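Local structure of chromosome partition protein Smc (5XEI) at residues G52-A55 with K56-A60; V364-R367 with T368-I372; A408-A411 with G412-V415. The protein is an ATPase of the SMC family that is probably required for chromosome condensation and partitioning, represented here by its head domain with part of the coiled coil. One frame throughout, in Å; residues are numbered along the deposited sequence.

Contact 1. Residues G52-A55 with K56-A60; sequences GLSA and KAMRA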
loop_
_atom_site.group_PDB
_atom_site.type_symbol
_atom_site.label_atom_id
_atom_site.label_comp_id
_atom_site.label_asym_id
_atom_site.label_seq_id
_atom_site.Cartn_x
_atom_site.Cartn_y
_atom_site.Cartn_z
ATOM N N GLY A 52 -13.203 -1.964 23.869
ATOM C CA GLY A 52 -14.202 -2.921 23.436
ATOM C C GLY A 52 -15.579 -2.296 23.333
ATOM O O GLY A 52 -16.147 -1.908 24.354
ATOM N N LEU A 53 -16.112 -2.157 22.115
ATOM C CA LEU A 53 -17.509 -1.783 21.911
ATOM C C LEU A 53 -18.427 -3.007 21.866
ATOM O O LEU A 53 -19.562 -2.913 21.387
ATOM C CB LEU A 53 -17.653 -0.945 20.634
ATOM C CG LEU A 53 -16.916 0.404 20.547
ATOM C CD1 LEU A 53 -17.671 1.403 19.689
ATOM C CD2 LEU A 53 -16.667 1.008 21.922
ATOM N N SER A 54 -17.968 -4.128 22.430
ATOM C CA SER A 54 -18.483 -5.466 22.150
ATOM C C SER A 54 -19.902 -5.713 22.674
ATOM O O SER A 54 -20.589 -6.594 22.140
ATOM C CB SER A 54 -17.514 -6.495 22.745
ATOM O OG SER A 54 -16.166 -6.277 22.328
ATOM N N ALA A 55 -20.343 -4.980 23.708
ATOM C CA ALA A 55 -21.684 -5.085 24.284
ATOM C C ALA A 55 -21.944 -6.476 24.871
ATOM O O ALA A 55 -21.806 -6.672 26.086
ATOM C CB ALA A 55 -22.750 -4.706 23.241
ATOM N N LYS A 56 -22.324 -7.448 24.026
ATOM C CA LYS A 56 -22.529 -8.820 24.500
ATOM C C LYS A 56 -21.287 -9.360 25.196
ATOM O O LYS A 56 -21.390 -10.063 26.212
ATOM C CB LYS A 56 -22.896 -9.757 23.343
ATOM C CG LYS A 56 -22.642 -11.236 23.693
ATOM C CD LYS A 56 -22.346 -12.146 22.494
ATOM C CE LYS A 56 -22.042 -13.574 22.978
ATOM N NZ LYS A 56 -22.307 -14.633 21.952
ATOM N N ALA A 57 -20.102 -9.058 24.654
ATOM C CA ALA A 57 -18.888 -9.693 25.143
ATOM C C ALA A 57 -18.474 -9.181 26.517
ATOM O O ALA A 57 -17.844 -9.928 27.280
ATOM C CB ALA A 57 -17.758 -9.513 24.133
ATOM N N MET A 58 -18.830 -7.945 26.864
ATOM C CA MET A 58 -18.641 -7.475 28.233
ATOM C C MET A 58 -19.789 -7.887 29.155
ATOM O O MET A 58 -19.811 -7.458 30.317
ATOM C CB MET A 58 -18.441 -5.957 28.249
ATOM C CG MET A 58 -17.031 -5.544 27.834
ATOM S SD MET A 58 -16.873 -3.879 27.105
ATOM C CE MET A 58 -17.966 -3.987 25.687
ATOM N N ARG A 59 -20.715 -8.728 28.653
ATOM C CA ARG A 59 -21.820 -9.336 29.415
ATOM C C ARG A 59 -22.636 -8.295 30.166
ATOM O O ARG A 59 -23.070 -8.515 31.301
ATOM C CB ARG A 59 -21.338 -10.433 30.372
ATOM C CG ARG A 59 -20.186 -11.274 29.864
ATOM C CD ARG A 59 -19.704 -12.234 30.966
ATOM N NE ARG A 59 -19.893 -11.625 32.270
ATOM C CZ ARG A 59 -19.298 -12.070 33.367
ATOM N NH1 ARG A 59 -18.478 -13.106 33.275
ATOM N NH2 ARG A 59 -19.509 -11.498 34.550
ATOM N N ALA A 60 -22.826 -7.144 29.541
ATOM C CA ALA A 60 -23.833 -6.190 29.959
ATOM C C ALA A 60 -24.943 -6.225 28.924
ATOM O O ALA A 60 -24.677 -6.411 27.729
ATOM C CB ALA A 60 -23.251 -4.779 30.094
#

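Contact 2. Residues V364-R367 with T368-I372; sequences VFMR and TLEAI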
loop_
_atom_site.group_PDB
_atom_site.type_symbol
_atom_site.label_atom_id
_atom_site.label_comp_id
_atom_site.label_asym_id
_atom_site.label_seq_id
_atom_site.Cartn_x
_atom_site.Cartn_y
_atom_site.Cartn_z
ATOM N N VAL A 364 8.011 -15.862 4.396
ATOM C CA VAL A 364 7.862 -15.524 5.802
ATOM C C VAL A 364 6.590 -16.143 6.338
ATOM O O VAL A 364 6.544 -16.630 7.472
ATOM C CB VAL A 364 7.875 -13.999 6.008
ATOM C CG1 VAL A 364 7.923 -13.674 7.484
ATOM C CG2 VAL A 364 9.056 -13.377 5.307
ATOM N N PHE A 365 5.536 -16.142 5.527
ATOM C CA PHE A 365 4.283 -16.714 5.988
ATOM C C PHE A 365 4.450 -18.196 6.279
ATOM O O PHE A 365 4.096 -18.674 7.367
ATOM C CB PHE A 365 3.184 -16.488 4.960
ATOM C CG PHE A 365 1.887 -17.111 5.338
ATOM C CD1 PHE A 365 1.039 -16.489 6.248
ATOM C CD2 PHE A 365 1.510 -18.332 4.809
ATOM C CE1 PHE A 365 -0.169 -17.070 6.602
ATOM C CE2 PHE A 365 0.290 -18.914 5.159
ATOM C CZ PHE A 365 -0.542 -18.280 6.042
ATOM N N MET A 366 5.016 -18.934 5.323
ATOM C CA MET A 366 5.138 -20.377 5.481
ATOM C C MET A 366 6.077 -20.728 6.622
ATOM O O MET A 366 5.798 -21.648 7.396
ATOM C CB MET A 366 5.621 -21.012 4.184
ATOM C CG MET A 366 4.738 -20.727 3.003
ATOM S SD MET A 366 3.129 -21.514 3.189
ATOM C CE MET A 366 3.650 -23.196 3.481
ATOM N N ARG A 367 7.205 -20.021 6.731
ATOM C CA ARG A 367 8.118 -20.247 7.844
ATOM C C ARG A 367 7.393 -20.082 9.159
ATOM O O ARG A 367 7.572 -20.876 10.088
ATOM C CB ARG A 367 9.292 -19.278 7.781
ATOM C CG ARG A 367 10.350 -19.560 8.836
ATOM C CD ARG A 367 10.246 -18.681 10.075
ATOM N NE ARG A 367 11.048 -19.259 11.144
ATOM C CZ ARG A 367 11.810 -18.576 12.000
ATOM N NH1 ARG A 367 11.892 -17.265 11.931
ATOM N NH2 ARG A 367 12.520 -19.220 12.922
ATOM N N THR A 368 6.583 -19.033 9.265
ATOM C CA THR A 368 5.765 -18.865 10.455
ATOM C C THR A 368 4.745 -19.979 10.546
ATOM O O THR A 368 4.612 -20.630 11.588
ATOM C CB THR A 368 5.067 -17.510 10.429
ATOM O OG1 THR A 368 6.039 -16.468 10.261
ATOM C CG2 THR A 368 4.294 -17.287 11.720
ATOM N N LEU A 369 4.040 -20.237 9.442
ATOM C CA LEU A 369 2.957 -21.206 9.471
ATOM C C LEU A 369 3.456 -22.589 9.860
ATOM O O LEU A 369 2.764 -23.331 10.564
ATOM C CB LEU A 369 2.276 -21.231 8.110
ATOM C CG LEU A 369 1.001 -22.039 7.892
ATOM C CD1 LEU A 369 1.306 -23.326 7.206
ATOM C CD2 LEU A 369 0.265 -22.292 9.206
ATOM N N GLU A 370 4.665 -22.942 9.445
ATOM C CA GLU A 370 5.169 -24.268 9.754
ATOM C C GLU A 370 5.700 -24.349 11.175
ATOM O O GLU A 370 5.489 -25.363 11.856
ATOM C CB GLU A 370 6.227 -24.664 8.725
ATOM C CG GLU A 370 5.589 -25.114 7.397
ATOM C CD GLU A 370 6.380 -24.724 6.136
ATOM O OE1 GLU A 370 5.722 -24.444 5.111
ATOM O OE2 GLU A 370 7.635 -24.713 6.144
ATOM N N ALA A 371 6.375 -23.298 11.649
ATOM C CA ALA A 371 6.805 -23.282 13.043
ATOM C C ALA A 371 5.609 -23.498 13.964
ATOM O O ALA A 371 5.611 -24.385 14.833
ATOM C CB ALA A 371 7.511 -21.961 13.371
ATOM N N ILE A 372 4.548 -22.725 13.747
ATOM C CA ILE A 372 3.402 -22.835 14.636
ATOM C C ILE A 372 2.790 -24.230 14.552
ATOM O O ILE A 372 2.354 -24.795 15.562
ATOM C CB ILE A 372 2.390 -21.724 14.312
ATOM C CG1 ILE A 372 3.010 -20.358 14.652
ATOM C CG2 ILE A 372 1.052 -21.976 15.036
ATOM C CD1 ILE A 372 2.191 -19.171 14.176
#

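Contact 3. Residues A408-A411 with G412-V415; sequences AKPA and GKDV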
loop_
_atom_site.group_PDB
_atom_site.type_symbol
_atom_site.label_atom_id
_atom_site.label_comp_id
_atom_site.label_asym_id
_atom_site.label_seq_id
_atom_site.Cartn_x
_atom_site.Cartn_y
_atom_site.Cartn_z
ATOM N N ALA A 408 -7.714 -32.853 14.641
ATOM C CA ALA A 408 -7.132 -33.432 15.843
ATOM C C ALA A 408 -7.516 -34.893 15.953
ATOM O O ALA A 408 -8.594 -35.301 15.511
ATOM C CB ALA A 408 -7.592 -32.710 17.113
ATOM N N LYS A 409 -6.620 -35.674 16.555
ATOM C CA LYS A 409 -6.897 -37.072 16.887
ATOM C C LYS A 409 -6.493 -37.341 18.330
ATOM O O LYS A 409 -5.290 -37.438 18.632
ATOM C CB LYS A 409 -6.179 -38.030 15.957
ATOM C CG LYS A 409 -6.642 -39.450 16.131
ATOM C CD LYS A 409 -5.780 -40.401 15.320
ATOM C CE LYS A 409 -6.319 -41.815 15.288
ATOM N NZ LYS A 409 -6.460 -42.382 16.649
ATOM N N PRO A 410 -7.458 -37.442 19.248
ATOM C CA PRO A 410 -7.145 -37.936 20.593
ATOM C C PRO A 410 -6.783 -39.403 20.525
ATOM O O PRO A 410 -7.316 -40.148 19.694
ATOM C CB PRO A 410 -8.449 -37.729 21.371
ATOM C CG PRO A 410 -9.324 -36.881 20.496
ATOM C CD PRO A 410 -8.887 -37.115 19.092
ATOM N N ALA A 411 -5.855 -39.807 21.398
ATOM C CA ALA A 411 -5.434 -41.202 21.502
ATOM C C ALA A 411 -6.626 -42.131 21.318
ATOM O O ALA A 411 -7.678 -41.930 21.924
ATOM C CB ALA A 411 -4.775 -41.455 22.858
ATOM N N GLY A 412 -6.480 -43.098 20.419
ATOM C CA GLY A 412 -7.541 -44.041 20.131
ATOM C C GLY A 412 -8.932 -43.470 19.920
ATOM O O GLY A 412 -9.915 -44.178 20.126
ATOM N N LYS A 413 -9.051 -42.209 19.522
ATOM C CA LYS A 413 -10.339 -41.634 19.133
ATOM C C LYS A 413 -10.282 -41.230 17.659
ATOM O O LYS A 413 -9.235 -41.327 17.009
ATOM C CB LYS A 413 -10.715 -40.446 20.030
ATOM C CG LYS A 413 -11.113 -40.854 21.453
ATOM C CD LYS A 413 -12.414 -41.629 21.444
ATOM C CE LYS A 413 -12.567 -42.439 22.714
ATOM N NZ LYS A 413 -12.691 -41.582 23.920
ATOM N N ASP A 414 -11.425 -40.782 17.135
ATOM C CA ASP A 414 -11.551 -40.512 15.709
ATOM C C ASP A 414 -11.029 -39.122 15.367
ATOM O O ASP A 414 -11.103 -38.193 16.176
ATOM C CB ASP A 414 -13.008 -40.633 15.265
ATOM C CG ASP A 414 -13.142 -41.154 13.851
ATOM O OD1 ASP A 414 -13.282 -42.388 13.678
ATOM O OD2 ASP A 414 -13.090 -40.323 12.912
ATOM N N VAL A 415 -10.498 -38.995 14.147
ATOM C CA VAL A 415 -9.993 -37.724 13.626
ATOM C C VAL A 415 -11.161 -36.821 13.283
ATOM O O VAL A 415 -12.020 -37.181 12.457
ATOM C CB VAL A 415 -9.102 -37.947 12.396
ATOM C CG1 VAL A 415 -9.125 -36.712 11.500
ATOM C CG2 VAL A 415 -7.675 -38.262 12.808
#

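Contact 1. Residues G52-A55 with K56-A60
The Gly52-Leu53 peptide group has the CE methyl of Met58 over one face, above its oxygen, with CE to Gly52 O at 3.1 Å. The Ser54-Ala55 peptide meets the same methyl on its N-H side instead, where CE lies 3.2 Å from Ala55 N and somewhat out of the amide plane. The methyl thus lies between the two peptide groups. A turn at the last torsion of Met58 (chi3 -59°) swings CE back over this backbone, while SD stays near Gly52 O at 3.5 Å. Ser54 CB lies against Ala57 CB. The chain reverses in a type I beta turn from Lys56 to Arg59, closed by Arg59 N to Lys56 O at 2.9 Å; Met58 N, inside the turn, makes a weak hydrogen bond back to Ala55 O, just before it (3.3 Å, 124° at the hydrogen). The loop lies between helix 41-49 and strand 80-87. Ser54, Ala57 and Met58 rest on Leu47 of that helix, Arg104 of strand 99-106 binds Gly52 O, and Arg59 forms a salt bridge with Asp44, its side chain also lying close to Asn41, a predicted ATP-site residue of helix 41-49.

Contact 2. Residues V364-R367 with T368-I372
Thr368 OG1 sits beside its own backbone N (chi1 -55°), a setting that folds the hydroxyl back along the helix to Val364 O, which it reaches at 2.8 Å as donor. Met366 curls in the same sense at all three torsions (chi3 -54°), bringing CE round to Glu370, whose OE1 it approaches; their side chains cross at an oblique angle. Val364 O thus accepts two hydrogen bonds, from Thr368 N at 3.0 Å and from Thr368 OG1, which come to it from opposite faces of the carbonyl plane. A hydrogen bond of this kind, from a threonine hydroxyl to the carbonyl four residues back, is common in alpha helices and occupies a polar group that is buried here. The Thr368 side chain also touches Phe440 of helix 424-440. Replaced by an alanine here, it would lose OG1 and CG2, which would probably leave Val364 O with its backbone donor alone and thin the contact with Phe440. The same i to i+4 ladder continues, first with Leu369 N to Phe365 O (2.6 Å). The stretch belongs to helix 321-383, which runs from the coiled-coil arm into the ATPase head. On its inward side Leu369 CB lies 4.2 Å above one face of the Phe365 ring, shifted toward the rim, and Leu369 CG is 4.2 Å from Phe365 CE2. The Phe365 ring also meets Phe400 and touches Ile163 of helix 156-167, while Leu369 reaches Leu393 of strand 388-393.

Contact 3. Residues A408-A411 with G412-V415
Lys409 and Val415 cross at about a right angle where the chain folds back as a beta hairpin, whose strands 404-409 and 416-417 are neighbours in a three-stranded antiparallel sheet of the head. The CG2 branch of Val415 lies against the aliphatic part of the lysine, nearest to Lys409 CB at 3.5 Å. Beyond this apolar step the lysine stays extended as far as CE and then bends at chi4 (-58°), which sets its ammonium group beside the backbone of the returning arm. There Lys409 NZ gives a hydrogen bond to Lys413 O at 3.0 Å, with the donor in the carbonyl plane. Pro410 and Lys413 also cross roughly perpendicular: Lys413 CB packs on the proline ring, 3.8 Å from Pro410 CB, before the rest of the lysine chain turns away. Between these residues runs a type II beta turn, Pro410 to Lys413, with Gly412 third and at positive phi (47°), as suits a glycine. The turn is closed by Lys413 N to Pro410 O at 2.7 Å. One flank of the hairpin faces helix 424-440, where Pro410 touches Glu425 and Ala408 touches Thr429; the backbone of Ala408 bonds to Lys416. Next to that pairing, Val415 CA points its hydrogen at Ala408 O, with CA and O 3.4 Å apart.

How the contacts relate
Along the chain the three contacts come in series, and none touches another. Contact 1 belongs to the N-terminal part of the head, beside the helix that follows the predicted ATP-binding loop; contacts 2 and 3 come from the C-terminal part. Contacts 2 and 3 are about 25 Å apart between centres, and about 13 Å between nearest atoms. Both lean on helix 424-440, and strand 388-393, from the hairpin's own sheet, touches Phe365, Met366, Leu369 and Ile372 of contact 2. Contact 1 lies farther off, its centre about 33 Å from contact 2 and 36 Å from contact 3. It thus adjoins the predicted ATP site, while contacts 2 and 3 lie where the coiled-coil helix enters the head and leads on to the small sheet.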